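Local coordinates for protein inactive Zymogen C11 Protease (Parabacteroides distasonis, PDB 6MZO) that is the inactive zymogen of a clostripain-like C11 protease, which once activated probably cleaves peptide bonds as a cysteine peptidase, at residues A[95-100]-A[153-158]; A[15-20]-A[197-202]. One frame throughout, in Å; residues are numbered along the deposited sequence.

Contact 1: A[95-100]-A[153-158]; sequences QIIDKV and YHFDFI
Helix 90-103 lies against one face of the central sheet of a caspase-like alpha/beta fold, as expected for a clostripain relative of peptidase clan CD, and here its flank meets Tyr153 and Phe155 where the chain enters strand 155-162. Ile97 and Tyr153 make most of the contact. The ring of Tyr153 lies across the isoleucine with one face turned to it, and the CG2 methyl of Ile97 sits over that face in a CH-pi contact, 3.6 Å from the ring centroid and 22° off the normal. The methyl is shifted toward the rim: its nearest ring atom is Tyr153 CE1, at 3.4 Å from Ile97 CG2. The other branch of Ile97 follows the same ring, with CD1 3.8 Å from Tyr153 CE2.

At the far end of the ring the chemistry turns polar. Tyr153 OH donates to Asp98 OD1 over 2.8 Å, and the carboxylate oxygen stands near the ring plane, at its edge. From the aspartate's side the hydroxyl arrives well above the carboxylate plane, 51° out of it. Asp98 is on the exposed side of the helix; its CG, anti to the carbonyl carbon (chi1 -70°), brings the carboxylate round to the phenol. A methyl over the ring face and a hydrogen bond at the hydroxyl together hold the tyrosine against the helix. A leucine in its place would probably leave Asp98 OD1 without this donor and strip the Ile97 methyl of its flat aromatic cover.

Ile97 also packs on Leu16 of strand 14-19, so it is wedged between the sheet and the tyrosine. Phe155 touches it more lightly, edge first: Phe155 CZ lies 4.1 Å from Ile97 CD1.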
# COMPACT_ATOMS: atom_id res chain seq x y z
N GLN A 95 -16.88 1.77 -9.13
CA GLN A 95 -17.82 2.73 -9.73
C GLN A 95 -17.09 4.04 -10.12
O GLN A 95 -17.24 4.55 -11.25
CB GLN A 95 -18.95 3.07 -8.78
CG GLN A 95 -19.87 4.15 -9.34
CD GLN A 95 -20.94 4.57 -8.37
OE1 GLN A 95 -21.29 3.80 -7.46
NE2 GLN A 95 -21.46 5.79 -8.54
N ILE A 96 -16.27 4.55 -9.20
CA ILE A 96 -15.52 5.77 -9.41
C ILE A 96 -14.42 5.56 -10.46
O ILE A 96 -14.23 6.40 -11.34
CB ILE A 96 -14.88 6.25 -8.08
CG1 ILE A 96 -15.97 6.59 -7.04
CG2 ILE A 96 -13.97 7.45 -8.35
CD1 ILE A 96 -17.04 7.66 -7.48
N ILE A 97 -13.71 4.43 -10.36
CA ILE A 97 -12.66 4.15 -11.37
C ILE A 97 -13.31 4.09 -12.76
O ILE A 97 -12.78 4.65 -13.76
CB ILE A 97 -11.92 2.83 -11.06
CG1 ILE A 97 -11.05 2.99 -9.85
CG2 ILE A 97 -11.05 2.43 -12.27
CD1 ILE A 97 -10.62 1.65 -9.31
N ASP A 98 -14.47 3.41 -12.87
CA ASP A 98 -15.10 3.33 -14.16
C ASP A 98 -15.44 4.70 -14.70
O ASP A 98 -15.26 4.97 -15.91
CB ASP A 98 -16.40 2.48 -14.10
CG ASP A 98 -16.12 1.02 -13.90
OD1 ASP A 98 -15.00 0.57 -14.14
OD2 ASP A 98 -17.04 0.29 -13.48
N LYS A 99 -15.98 5.54 -13.82
CA LYS A 99 -16.35 6.89 -14.27
C LYS A 99 -15.11 7.68 -14.73
O LYS A 99 -15.12 8.34 -15.78
CB LYS A 99 -17.10 7.64 -13.16
CG LYS A 99 -17.31 9.09 -13.49
CD LYS A 99 -18.31 9.80 -12.60
CE LYS A 99 -18.66 11.20 -13.18
NZ LYS A 99 -19.58 11.05 -14.33
N VAL A 100 -14.04 7.60 -13.95
CA VAL A 100 -12.85 8.33 -14.33
C VAL A 100 -12.28 7.85 -15.66
O VAL A 100 -11.84 8.65 -16.46
CB VAL A 100 -11.84 8.19 -13.19
CG1 VAL A 100 -10.44 8.61 -13.62
CG2 VAL A 100 -12.35 8.99 -11.97
N TYR A 153 -8.89 -4.25 -13.90
CA TYR A 153 -8.14 -3.10 -14.41
C TYR A 153 -6.69 -3.37 -14.68
O TYR A 153 -6.15 -4.38 -14.27
CB TYR A 153 -8.19 -1.93 -13.42
CG TYR A 153 -9.60 -1.55 -13.08
CD1 TYR A 153 -10.42 -0.96 -14.02
CD2 TYR A 153 -10.08 -1.75 -11.79
CE1 TYR A 153 -11.73 -0.62 -13.72
CE2 TYR A 153 -11.38 -1.41 -11.47
CZ TYR A 153 -12.20 -0.84 -12.43
OH TYR A 153 -13.50 -0.51 -12.09
N HIS A 154 -6.03 -2.43 -15.36
CA HIS A 154 -4.59 -2.50 -15.33
C HIS A 154 -4.00 -1.14 -15.08
O HIS A 154 -4.13 -0.21 -15.89
CB HIS A 154 -3.98 -3.04 -16.62
CG HIS A 154 -2.55 -3.41 -16.41
ND1 HIS A 154 -2.17 -4.62 -15.85
CD2 HIS A 154 -1.41 -2.69 -16.54
CE1 HIS A 154 -0.86 -4.65 -15.71
NE2 HIS A 154 -0.37 -3.49 -16.14
N PHE A 155 -3.33 -1.04 -13.94
CA PHE A 155 -2.72 0.23 -13.60
C PHE A 155 -1.23 0.18 -13.78
O PHE A 155 -0.63 -0.85 -13.56
CB PHE A 155 -2.98 0.54 -12.11
CG PHE A 155 -4.43 0.71 -11.81
CD1 PHE A 155 -5.05 1.88 -12.17
CD2 PHE A 155 -5.15 -0.30 -11.19
CE1 PHE A 155 -6.44 2.09 -11.94
CE2 PHE A 155 -6.49 -0.11 -10.95
CZ PHE A 155 -7.14 1.08 -11.33
N ASP A 156 -0.63 1.29 -14.14
CA ASP A 156 0.86 1.29 -14.16
C ASP A 156 1.38 1.19 -12.75
O ASP A 156 2.48 0.60 -12.54
CB ASP A 156 1.38 2.58 -14.81
CG ASP A 156 1.23 2.58 -16.33
OD1 ASP A 156 0.59 1.68 -16.90
OD2 ASP A 156 1.78 3.46 -17.00
N PHE A 157 0.72 1.82 -11.79
CA PHE A 157 1.08 1.64 -10.39
C PHE A 157 -0.13 1.73 -9.48
O PHE A 157 -1.15 2.37 -9.85
CB PHE A 157 2.12 2.71 -9.93
CG PHE A 157 1.57 4.15 -9.93
CD1 PHE A 157 0.92 4.69 -8.85
CD2 PHE A 157 1.70 4.99 -11.07
CE1 PHE A 157 0.40 5.98 -8.84
CE2 PHE A 157 1.15 6.31 -11.05
CZ PHE A 157 0.52 6.81 -9.96
N ILE A 158 -0.03 1.06 -8.31
CA ILE A 158 -0.96 1.40 -7.23
C ILE A 158 -0.09 1.86 -6.09
O ILE A 158 0.88 1.15 -5.72
CB ILE A 158 -1.85 0.21 -6.75
CG1 ILE A 158 -2.76 -0.29 -7.89
CG2 ILE A 158 -2.65 0.64 -5.51
CD1 ILE A 158 -3.44 -1.71 -7.59

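Contact 2: A[15-20]-A[197-202]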
# COMPACT_ATOMS: atom_id res chain seq x y z
N VAL A 15 -4.59 9.74 -13.38
CA VAL A 15 -4.45 9.21 -12.00
C VAL A 15 -5.67 9.61 -11.14
O VAL A 15 -6.13 10.76 -11.15
CB VAL A 15 -3.17 9.80 -11.36
CG1 VAL A 15 -3.05 9.35 -9.86
CG2 VAL A 15 -1.89 9.33 -12.11
N LEU A 16 -6.19 8.62 -10.41
CA LEU A 16 -7.25 8.79 -9.42
C LEU A 16 -6.61 8.64 -8.04
O LEU A 16 -5.91 7.65 -7.79
CB LEU A 16 -8.36 7.71 -9.60
CG LEU A 16 -9.31 7.63 -8.37
CD1 LEU A 16 -10.12 8.94 -8.32
CD2 LEU A 16 -10.21 6.38 -8.60
N ILE A 17 -6.82 9.67 -7.22
CA ILE A 17 -6.45 9.59 -5.78
C ILE A 17 -7.76 9.49 -5.01
O ILE A 17 -8.60 10.41 -5.04
CB ILE A 17 -5.59 10.81 -5.36
CG1 ILE A 17 -4.39 11.03 -6.29
CG2 ILE A 17 -5.25 10.62 -3.82
CD1 ILE A 17 -3.40 12.17 -5.78
N TYR A 18 -7.91 8.36 -4.30
CA TYR A 18 -9.16 8.00 -3.66
C TYR A 18 -8.98 7.98 -2.15
O TYR A 18 -8.17 7.17 -1.64
CB TYR A 18 -9.59 6.61 -4.14
CG TYR A 18 -10.94 6.12 -3.70
CD1 TYR A 18 -11.09 5.55 -2.45
CD2 TYR A 18 -12.01 6.20 -4.55
CE1 TYR A 18 -12.35 5.06 -2.01
CE2 TYR A 18 -13.25 5.73 -4.16
CZ TYR A 18 -13.42 5.16 -2.87
OH TYR A 18 -14.66 4.66 -2.51
N PHE A 19 -9.62 8.95 -1.49
CA PHE A 19 -9.51 9.06 -0.03
C PHE A 19 -10.70 8.40 0.62
O PHE A 19 -11.80 8.96 0.61
CB PHE A 19 -9.43 10.54 0.40
CG PHE A 19 -8.17 11.25 0.00
CD1 PHE A 19 -7.09 11.21 0.85
CD2 PHE A 19 -8.04 11.98 -1.21
CE1 PHE A 19 -5.93 11.84 0.52
CE2 PHE A 19 -6.87 12.62 -1.55
CZ PHE A 19 -5.77 12.56 -0.68
N ALA A 20 -10.45 7.26 1.24
CA ALA A 20 -11.51 6.64 2.01
C ALA A 20 -11.38 7.30 3.37
O ALA A 20 -10.53 6.91 4.16
CB ALA A 20 -11.32 5.15 2.07
N THR A 197 5.71 16.77 -3.39
CA THR A 197 6.94 16.58 -4.14
C THR A 197 6.82 15.47 -5.17
O THR A 197 7.77 15.27 -5.95
CB THR A 197 8.18 16.23 -3.24
OG1 THR A 197 7.98 15.01 -2.50
CG2 THR A 197 8.50 17.36 -2.29
N ILE A 198 5.76 14.67 -5.18
CA ILE A 198 5.71 13.50 -6.09
C ILE A 198 4.74 13.63 -7.29
O ILE A 198 4.54 12.66 -8.05
CB ILE A 198 5.31 12.20 -5.39
CG1 ILE A 198 4.00 12.38 -4.63
CG2 ILE A 198 6.48 11.88 -4.32
CD1 ILE A 198 3.37 10.96 -4.17
N MET A 199 4.05 14.78 -7.35
CA MET A 199 2.97 14.81 -8.38
C MET A 199 3.56 14.66 -9.80
O MET A 199 3.02 13.82 -10.61
CB MET A 199 2.15 16.13 -8.29
CG MET A 199 1.43 16.28 -6.91
SD MET A 199 0.44 14.87 -6.43
CE MET A 199 -0.69 14.76 -7.88
N GLY A 200 4.55 15.45 -10.15
CA GLY A 200 5.16 15.25 -11.48
C GLY A 200 5.65 13.80 -11.73
O GLY A 200 5.50 13.29 -12.89
N ASP A 201 6.23 13.16 -10.72
CA ASP A 201 6.66 11.76 -10.91
C ASP A 201 5.53 10.86 -11.28
O ASP A 201 5.78 9.88 -12.06
CB ASP A 201 7.39 11.26 -9.63
CG ASP A 201 8.70 12.01 -9.39
OD1 ASP A 201 9.37 12.42 -10.37
OD2 ASP A 201 9.08 12.23 -8.21
N MET A 202 4.31 11.10 -10.76
CA MET A 202 3.19 10.21 -11.15
C MET A 202 2.78 10.35 -12.64
O MET A 202 2.08 9.48 -13.13
CB MET A 202 1.92 10.49 -10.27
CG MET A 202 2.20 10.31 -8.86
SD MET A 202 0.49 10.71 -8.06
CE MET A 202 0.92 11.20 -6.43
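Met202 N is bonded twice to the preceding turn, to Ile198 O at 3.1 Å and, weakly, to Met199 O at 3.0 Å, and the side chain of Met202 reaches from there to Val15 and Ile17. This is helix-on-sheet packing in the caspase-like alpha/beta core: the short, kinked helix 195-203 covers the N-terminal half of strand 14-19. The axes of the two segments run 11.3 Å apart at closest and at 140°, a spacing filled mostly by side chains.

Met202 carries the larger share. Extended beyond CG (chi2 -180°), it crosses Val15 at about a right angle and lays its sulfur beside one branch of the valine, Met202 SD to Val15 CG1 4.2 Å. The second branch, Val15 CG2, faces the methionine's own carbonyl, 4.1 Å from Met202 O. That oxygen is also hydrogen-bonded by Arg13, which ties the helix to the residue just ahead of the strand.

Met199 is curled instead, all three of its torsions near -60°, which brings its CE methyl within reach of Ile17. Leu50 and Ile36 add apolar cover from the neighbouring strand 49-54 and helix 26-43. Ile17 pushes its CD1 out to both methionine methyls, lying 4.3 Å from Met199 CE and 4.5 Å from Met202 CE.

In the fold
Strand 14-19 connects the two contacts, whose centres are 13 Å apart. Leu16 turns to the helix of contact 1, with its CD2 3.7 Å from Ile97 CG1, while Val15 and Ile17 turn to the opposite face and the helix of contact 2. The same sheet is thus covered on both sides. Contact 2 is wholly buried and purely apolar between its side chains, built from two methionines against Val15 and Ile17. Contact 1 is mostly buried but runs out to the surface at Asp98, and there it combines aromatic packing with a hydrogen bond. The other two segments, 153-158 and 197-202, also touch, with Phe157 CE2 3.9 Å from Met202 O.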